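Local coordinates for protein halohydrin epoxidase A (Corynebacterium sp., PDB 4Z9F) that probably catalyses the reversible removal of hydrogen halide from halohydrins to form epoxides, using a Rossmann-type fold, at residues A9-G14 against N79-R84; T133-K138 against G176-N181; H31-A36 against A55-E60. The protein carries 1 engineered substitution. One frame throughout, in Å; residues are numbered along the deposited sequence.

Contact 1: residues A9-G14 against N79-R84; sequences ARHFAG and NDYIPR
With CG of Asn79 turned anti to the backbone N (chi1 169°), the carboxamide reaches into the turn of residues 9-14, while the anti torsion of Phe12 (chi1 -155°) brings its ring obliquely past that amide, Phe12 CB standing 3.3 Å from Asn79 OD1. Asn79 ND2 gives a hydrogen to His11 O at 3.0 Å, approaching from above the carbonyl plane, and Asn79 OD1 accepts from Ala13 N at 3.0 Å. His11 O also takes the hydrogen of Gly14 N at 2.7 Å, closing a type II' beta turn. Asparagine suits a place where a loop offers an acceptor and a donor side by side. Gly14 suits its own, because a CB there would clash with Ala9 O.

His11 and Tyr81 form an offset stack, with centroids 4.4 Å apart and planes at 12°. Tyr81 OH lies over the centre of the imidazole, and His11 CB sits over the phenol face, 3.8 Å from its centroid, as a CH-pi contact. Phe12 is met at its ring edge by Asp80 O, 3.3 Å from CD2.

The contact ties together the loops that follow strands 3-6 and 73-79, neighbours in the parallel sheet. Short-chain dehydrogenases with this Rossmann-like fold place their glycine-rich cofactor loop after the first of these strands; here a turn bearing His11 and Phe12 takes that position, consistent with halohydrin dehalogenases, which use no nicotinamide cofactor.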
# COMPACT_ATOMS: atom_id res chain seq x y z
N ALA C 9 -3.62 15.79 26.03
CA ALA C 9 -4.91 15.24 26.43
C ALA C 9 -6.09 16.14 26.07
O ALA C 9 -7.23 15.66 26.06
CB ALA C 9 -4.92 14.96 27.93
N ARG C 10 -5.86 17.42 25.79
CA ARG C 10 -6.97 18.32 25.50
C ARG C 10 -7.20 18.50 24.00
O ARG C 10 -8.06 19.30 23.61
CB ARG C 10 -6.71 19.68 26.16
CG ARG C 10 -6.56 19.54 27.68
CD ARG C 10 -6.15 20.83 28.32
NE ARG C 10 -7.27 21.76 28.43
CZ ARG C 10 -7.22 22.89 29.12
NH1 ARG C 10 -6.10 23.22 29.76
NH2 ARG C 10 -8.27 23.69 29.17
N HIS C 11 -6.48 17.76 23.16
CA HIS C 11 -6.46 18.02 21.74
C HIS C 11 -6.65 16.73 20.96
O HIS C 11 -6.50 15.63 21.50
CB HIS C 11 -5.15 18.69 21.34
CG HIS C 11 -4.90 19.98 22.05
ND1 HIS C 11 -5.41 21.18 21.61
CD2 HIS C 11 -4.21 20.26 23.18
CE1 HIS C 11 -5.05 22.15 22.44
NE2 HIS C 11 -4.32 21.61 23.40
N PHE C 12 -7.00 16.88 19.67
CA PHE C 12 -7.07 15.76 18.74
C PHE C 12 -7.88 14.60 19.32
O PHE C 12 -9.06 14.76 19.67
CB PHE C 12 -5.64 15.33 18.38
CG PHE C 12 -5.50 14.64 17.04
CD1 PHE C 12 -6.53 14.64 16.12
CD2 PHE C 12 -4.32 13.98 16.72
CE1 PHE C 12 -6.38 14.01 14.89
CE2 PHE C 12 -4.17 13.35 15.50
CZ PHE C 12 -5.21 13.36 14.58
N ALA C 13 -7.28 13.42 19.45
CA ALA C 13 -7.97 12.27 20.01
C ALA C 13 -7.87 12.19 21.52
O ALA C 13 -8.37 11.22 22.11
CB ALA C 13 -7.42 10.98 19.38
N GLY C 14 -7.24 13.16 22.17
CA GLY C 14 -7.06 13.14 23.61
C GLY C 14 -8.36 12.96 24.38
O GLY C 14 -8.52 11.99 25.13
N ASN C 79 -0.73 10.73 21.42
CA ASN C 79 -1.71 11.54 20.69
C ASN C 79 -1.02 12.82 20.22
O ASN C 79 -1.18 13.90 20.78
CB ASN C 79 -2.92 11.79 21.58
CG ASN C 79 -3.86 12.82 21.02
OD1 ASN C 79 -4.46 12.63 19.95
ND2 ASN C 79 -4.04 13.90 21.76
N ASP C 80 -0.21 12.69 19.17
CA ASP C 80 0.60 13.80 18.71
C ASP C 80 -0.20 14.68 17.76
O ASP C 80 -1.04 14.20 17.00
CB ASP C 80 1.87 13.27 18.04
CG ASP C 80 2.66 12.36 18.98
OD1 ASP C 80 3.30 12.90 19.91
OD2 ASP C 80 2.61 11.12 18.81
N TYR C 81 0.04 15.99 17.85
CA TYR C 81 -0.67 16.97 17.05
C TYR C 81 0.17 18.24 17.02
O TYR C 81 1.10 18.41 17.81
CB TYR C 81 -2.07 17.25 17.62
CG TYR C 81 -2.13 18.51 18.47
CD1 TYR C 81 -2.76 19.66 17.98
CD2 TYR C 81 -1.54 18.57 19.72
CE1 TYR C 81 -2.80 20.82 18.74
CE2 TYR C 81 -1.59 19.72 20.48
CZ TYR C 81 -2.22 20.84 19.99
OH TYR C 81 -2.26 21.99 20.75
N ILE C 82 -0.13 19.10 16.06
CA ILE C 82 0.52 20.41 16.00
C ILE C 82 -0.60 21.44 15.87
O ILE C 82 -1.63 21.14 15.25
CB ILE C 82 1.57 20.48 14.88
CG1 ILE C 82 2.42 21.76 14.99
CG2 ILE C 82 0.92 20.36 13.49
CD1 ILE C 82 3.70 21.74 14.19
N PRO C 83 -0.49 22.61 16.50
CA PRO C 83 -1.58 23.59 16.41
C PRO C 83 -1.83 24.01 14.97
O PRO C 83 -0.91 24.33 14.22
CB PRO C 83 -1.07 24.76 17.26
CG PRO C 83 -0.19 24.10 18.30
CD PRO C 83 0.50 22.98 17.54
N ARG C 84 -3.10 23.97 14.58
CA ARG C 84 -3.54 24.50 13.29
C ARG C 84 -3.10 25.95 13.16
O ARG C 84 -2.92 26.64 14.16
CB ARG C 84 -5.05 24.41 13.17
CG ARG C 84 -5.56 23.02 13.32
CD ARG C 84 -7.06 23.03 13.22
NE ARG C 84 -7.54 23.48 11.92
CZ ARG C 84 -8.82 23.49 11.56
NH1 ARG C 84 -9.75 23.08 12.41
NH2 ARG C 84 -9.18 23.92 10.36

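Contact 2: residues T133-K138 against G176-N181; sequences TSSVGK and GPNFFN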
# COMPACT_ATOMS: atom_id res chain seq x y z
N THR C 133 -2.07 9.26 14.46
CA THR C 133 -1.35 9.89 13.36
C THR C 133 -2.36 10.62 12.50
O THR C 133 -3.02 11.55 12.97
CB THR C 133 -0.53 8.84 12.59
OG1 THR C 133 -1.39 7.88 11.96
CG2 THR C 133 0.40 8.09 13.56
N SER C 134 -2.54 10.18 11.26
CA SER C 134 -3.45 10.87 10.36
C SER C 134 -3.67 9.97 9.15
O SER C 134 -2.85 9.10 8.85
CB SER C 134 -2.89 12.22 9.91
OG SER C 134 -3.74 12.78 8.92
N SER C 135 -4.78 10.21 8.44
CA SER C 135 -4.96 9.49 7.18
C SER C 135 -3.79 9.72 6.24
O SER C 135 -3.42 8.83 5.47
CB SER C 135 -6.28 9.90 6.51
OG SER C 135 -6.21 11.23 6.06
N VAL C 136 -3.17 10.91 6.30
CA VAL C 136 -2.05 11.20 5.41
C VAL C 136 -0.79 10.47 5.83
O VAL C 136 0.23 10.57 5.14
CB VAL C 136 -1.73 12.71 5.29
CG1 VAL C 136 -2.92 13.45 4.69
CG2 VAL C 136 -1.34 13.31 6.66
N GLY C 137 -0.82 9.72 6.93
CA GLY C 137 0.27 8.80 7.18
C GLY C 137 0.35 7.68 6.17
O GLY C 137 1.39 7.01 6.08
N LYS C 138 -0.72 7.45 5.40
CA LYS C 138 -0.77 6.39 4.40
C LYS C 138 -1.15 6.91 3.01
O LYS C 138 -0.71 6.35 2.01
CB LYS C 138 -1.75 5.30 4.83
CG LYS C 138 -1.16 4.33 5.84
CD LYS C 138 -0.26 3.33 5.14
CE LYS C 138 0.43 2.41 6.13
NZ LYS C 138 1.42 1.52 5.46
N GLY C 176 -5.11 6.30 11.94
CA GLY C 176 -5.05 7.40 11.01
C GLY C 176 -6.42 8.01 10.78
O GLY C 176 -7.19 7.59 9.90
N PRO C 177 -6.77 9.00 11.60
CA PRO C 177 -8.11 9.59 11.51
C PRO C 177 -8.22 10.62 10.40
O PRO C 177 -7.25 11.27 10.01
CB PRO C 177 -8.30 10.27 12.88
CG PRO C 177 -7.08 9.89 13.71
CD PRO C 177 -6.00 9.54 12.73
N ASN C 178 -9.45 10.76 9.90
CA ASN C 178 -9.93 11.89 9.11
C ASN C 178 -11.44 11.92 9.29
O ASN C 178 -12.07 10.91 9.60
CB ASN C 178 -9.55 11.77 7.62
CG ASN C 178 -9.56 13.13 6.90
OD1 ASN C 178 -9.85 14.17 7.49
ND2 ASN C 178 -9.24 13.10 5.60
N PHE C 179 -12.03 13.11 9.09
CA PHE C 179 -13.46 13.29 9.30
C PHE C 179 -13.89 12.75 10.65
O PHE C 179 -14.94 12.13 10.80
CB PHE C 179 -14.25 12.66 8.16
CG PHE C 179 -13.92 13.25 6.82
CD1 PHE C 179 -13.13 12.57 5.91
CD2 PHE C 179 -14.38 14.52 6.49
CE1 PHE C 179 -12.83 13.13 4.69
CE2 PHE C 179 -14.08 15.08 5.26
CZ PHE C 179 -13.31 14.39 4.36
N PHE C 180 -13.04 12.97 11.65
CA PHE C 180 -13.23 12.50 13.01
C PHE C 180 -13.66 13.68 13.87
O PHE C 180 -12.92 14.67 13.96
CB PHE C 180 -11.93 11.87 13.50
CG PHE C 180 -11.84 11.70 14.98
CD1 PHE C 180 -10.66 12.00 15.65
CD2 PHE C 180 -12.92 11.23 15.70
CE1 PHE C 180 -10.57 11.82 17.02
CE2 PHE C 180 -12.84 11.07 17.08
CZ PHE C 180 -11.66 11.37 17.73
N ASN C 181 -14.86 13.61 14.46
CA ASN C 181 -15.36 14.69 15.31
C ASN C 181 -14.45 14.86 16.52
O ASN C 181 -14.46 14.03 17.44
CB ASN C 181 -16.81 14.42 15.72
CG ASN C 181 -17.38 15.47 16.69
OD1 ASN C 181 -18.26 15.14 17.48
ND2 ASN C 181 -16.89 16.70 16.63
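At the C-terminal edge of a parallel Rossmann-like sheet, the loop after strand 127-132 runs beside the end of strand 170-177. Ser134, in this loop, touches both Tyr147 and Arg151, a grouping consistent with the Ser-Tyr-Arg set of halohydrin dehalogenases, so this is probably one wall of the active site.

A single hydrogen bond joins the segments: Ser135 N donates to Pro177 O at 3.1 Å, with an N-H...O angle of 149° and the donor above the carbonyl plane. The two chains lie very close beside it, Ser134 CA being 3.9 Å from Gly176 CA. Such proximity depends on glycine, since a CB on Gly176 would run into Ser134 O. Pro177 lays its ring against the other backbone, CD standing 3.6 Å from Thr133 O and 3.7 Å from Ser134 CA; the compact, rigid ring suits this place, while Pro177 O remains available to accept from Ser135 N. Farther along, Ser135 OG lies alongside Asn178, 3.6 Å from its ND2.

Each loop also has bonds of its own. Ser134 OG, set anti to its own N (chi1 174°), accepts from Val136 N at 3.3 Å in an ST turn, and Gly137 N bonds to Ser134 O at the start of a short 3-10 segment. In the other loop Asn178 OD1 accepts from Phe179 N at 2.9 Å, a bent bond from above the carbonyl plane, at the turn where Phe179 has a positive phi.

Backbone hydrogen bonding of Thr133 with Ile175 continues the pairing of neighbouring strands, and Thr133 OG1 adds a bond to Ile175 O, while Gly176 and Asn178 pair with Phe238 on the other neighbour. Helix 147-165 packs on Thr133 and Ser134, and helix 213-224 meets Pro177 through Met216.

Contact 3: residues H31-A36 against A55-E60; sequences HDASFA and AEQKPE. Engineered in segment 31-36: Ser34 (natural residue Thr).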
# COMPACT_ATOMS: atom_id res chain seq x y z
N HIS C 31 -0.83 14.17 29.86
CA HIS C 31 0.10 15.24 29.53
C HIS C 31 -0.63 16.26 28.66
O HIS C 31 -1.53 15.92 27.89
CB HIS C 31 1.33 14.69 28.79
CG HIS C 31 1.97 15.66 27.84
ND1 HIS C 31 1.51 15.86 26.56
CD2 HIS C 31 3.06 16.46 27.98
CE1 HIS C 31 2.28 16.75 25.95
NE2 HIS C 31 3.22 17.13 26.79
N ASP C 32 -0.24 17.53 28.82
CA ASP C 32 -0.73 18.59 27.96
C ASP C 32 0.19 19.79 28.13
O ASP C 32 0.78 19.99 29.20
CB ASP C 32 -2.19 18.96 28.27
CG ASP C 32 -2.82 19.82 27.18
OD1 ASP C 32 -3.02 21.04 27.42
OD2 ASP C 32 -3.11 19.29 26.08
N ALA C 33 0.32 20.58 27.06
CA ALA C 33 1.16 21.78 27.14
C ALA C 33 0.65 22.74 28.20
O ALA C 33 1.45 23.43 28.85
CB ALA C 33 1.23 22.48 25.79
N SER C 34 -0.67 22.78 28.41
CA SER C 34 -1.24 23.73 29.35
C SER C 34 -0.98 23.33 30.79
O SER C 34 -1.18 24.15 31.70
CB SER C 34 -2.75 23.85 29.12
OG SER C 34 -3.41 22.66 29.50
N PHE C 35 -0.57 22.09 31.02
CA PHE C 35 -0.34 21.62 32.38
C PHE C 35 0.95 22.15 32.98
O PHE C 35 1.27 21.82 34.12
CB PHE C 35 -0.35 20.09 32.41
CG PHE C 35 -1.70 19.48 32.12
CD1 PHE C 35 -1.83 18.10 31.97
CD2 PHE C 35 -2.83 20.27 31.97
CE1 PHE C 35 -3.07 17.52 31.71
CE2 PHE C 35 -4.06 19.70 31.69
CZ PHE C 35 -4.18 18.32 31.56
N ALA C 36 1.71 22.96 32.24
CA ALA C 36 2.82 23.65 32.88
C ALA C 36 2.34 24.57 33.99
O ALA C 36 3.13 24.95 34.86
CB ALA C 36 3.62 24.45 31.85
N ALA C 55 2.84 17.51 35.25
CA ALA C 55 3.48 18.77 34.94
C ALA C 55 4.53 18.62 33.85
O ALA C 55 4.81 19.60 33.15
CB ALA C 55 4.12 19.36 36.20
N GLU C 56 5.11 17.43 33.69
CA GLU C 56 6.26 17.27 32.81
C GLU C 56 5.88 17.55 31.36
O GLU C 56 4.82 17.13 30.89
CB GLU C 56 6.84 15.86 32.94
CG GLU C 56 7.73 15.70 34.18
CD GLU C 56 6.93 15.55 35.48
OE1 GLU C 56 7.56 15.41 36.56
OE2 GLU C 56 5.67 15.57 35.40
N GLN C 57 6.77 18.26 30.66
CA GLN C 57 6.57 18.64 29.27
C GLN C 57 7.52 17.95 28.32
O GLN C 57 7.27 17.95 27.11
CB GLN C 57 6.71 20.16 29.10
CG GLN C 57 5.65 20.95 29.84
CD GLN C 57 4.26 20.58 29.37
OE1 GLN C 57 3.98 20.64 28.17
NE2 GLN C 57 3.41 20.17 30.30
N LYS C 58 8.63 17.35 28.84
CA LYS C 58 9.53 16.74 27.88
C LYS C 58 9.09 15.31 27.57
O LYS C 58 8.68 14.58 28.48
CB LYS C 58 10.97 16.75 28.40
CG LYS C 58 11.58 18.14 28.39
CD LYS C 58 12.99 18.15 28.96
CE LYS C 58 13.53 19.56 29.04
NZ LYS C 58 14.65 19.69 30.02
N PRO C 59 9.13 14.90 26.31
CA PRO C 59 8.62 13.57 25.97
C PRO C 59 9.38 12.45 26.64
O PRO C 59 8.77 11.45 27.03
CB PRO C 59 8.75 13.52 24.44
CG PRO C 59 9.84 14.49 24.13
CD PRO C 59 9.71 15.59 25.14
N GLU C 60 10.70 12.59 26.82
CA GLU C 60 11.50 11.53 27.42
C GLU C 60 11.24 11.37 28.91
O GLU C 60 11.71 10.39 29.50
CB GLU C 60 12.99 11.79 27.20
CG GLU C 60 13.47 13.09 27.84
CD GLU C 60 13.62 14.23 26.85
OE1 GLU C 60 14.69 14.88 26.84
OE2 GLU C 60 12.68 14.48 26.06
O HOH W 1 5.17 18.88 26.11
O HOH W 2 2.05 17.65 30.91
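Asp32 O is gripped from opposite faces of its plane by two N-H donors. Gln57 NE2 reaches it at 2.9 Å with an N-H...O angle of 158°, and Phe35 N at 3.1 Å from within segment 31-36. The second hydrogen of the Gln57 amide goes to Ala55 O, 3.2 Å from NE2, so the carboxamide is fixed in its rotation. The bend of the Gln57 chain at chi2 (-59°) folds the amide back over its own backbone, bringing NE2 to both carbonyls. Glutamine suits the place: it has two hydrogens for two carbonyls and an oxygen to accept from water.

That oxygen, OE1, packs 3.2 Å from Ala33 CA and accepts from a water. The same water lies in the plane of the His31 ring, hydrogen-bonded to NE2 at 2.7 Å, and bridges the two loops. His31 offers its ring edge to the other segment, CD2 lying 3.5 Å from Glu56 O, while ND1 is bonded to His8 N. A second water accepts from Asp32 N and probably donates to Glu56 O.

The Asp32 side chain leaves its backbone away from residues 55-60. Its OD1 accepts from Ser34 N in an Asx turn and from Ser34 OG at 2.7 Å, the serine being an engineered replacement of threonine. Phe35, in the 3-10 segment 33-36, lays its ring face over Asp32 CB just before it.

These are the loops after strands 27-30 and 52-53, adjacent at one margin of the sheet. An acidic residue at the end of the second strand is a familiar feature of Rossmann folds, where it often binds the adenosine ribose; here Asp32 holds its own turn through OD1, OD2 bonds weakly to Arg10 N, and a cofactor role is not expected.

How the contacts relate
All three contacts join the ends of, or loops after, neighbouring strands of one parallel sheet, spread along its C-terminal edge. Contacts 1 and 2 are buried, whereas contact 3 is only partly so and lies toward the margin. Contact 1 combines a side-chain amide with a ring stack, contact 2 is close backbone packing around Gly176, and contact 3 repeats the amide theme but adds waters. Contact 1 touches both others: Phe12 CZ packs 3.3 Å from Thr133 O of contact 2, while Arg10 NH1, 2.8 Å from Ser34 OG, and Ala9 N, 2.8 Å from His31 O, probably hydrogen-bond to contact 3. Contacts 2 and 3 stay apart, about 14 Å between nearest atoms.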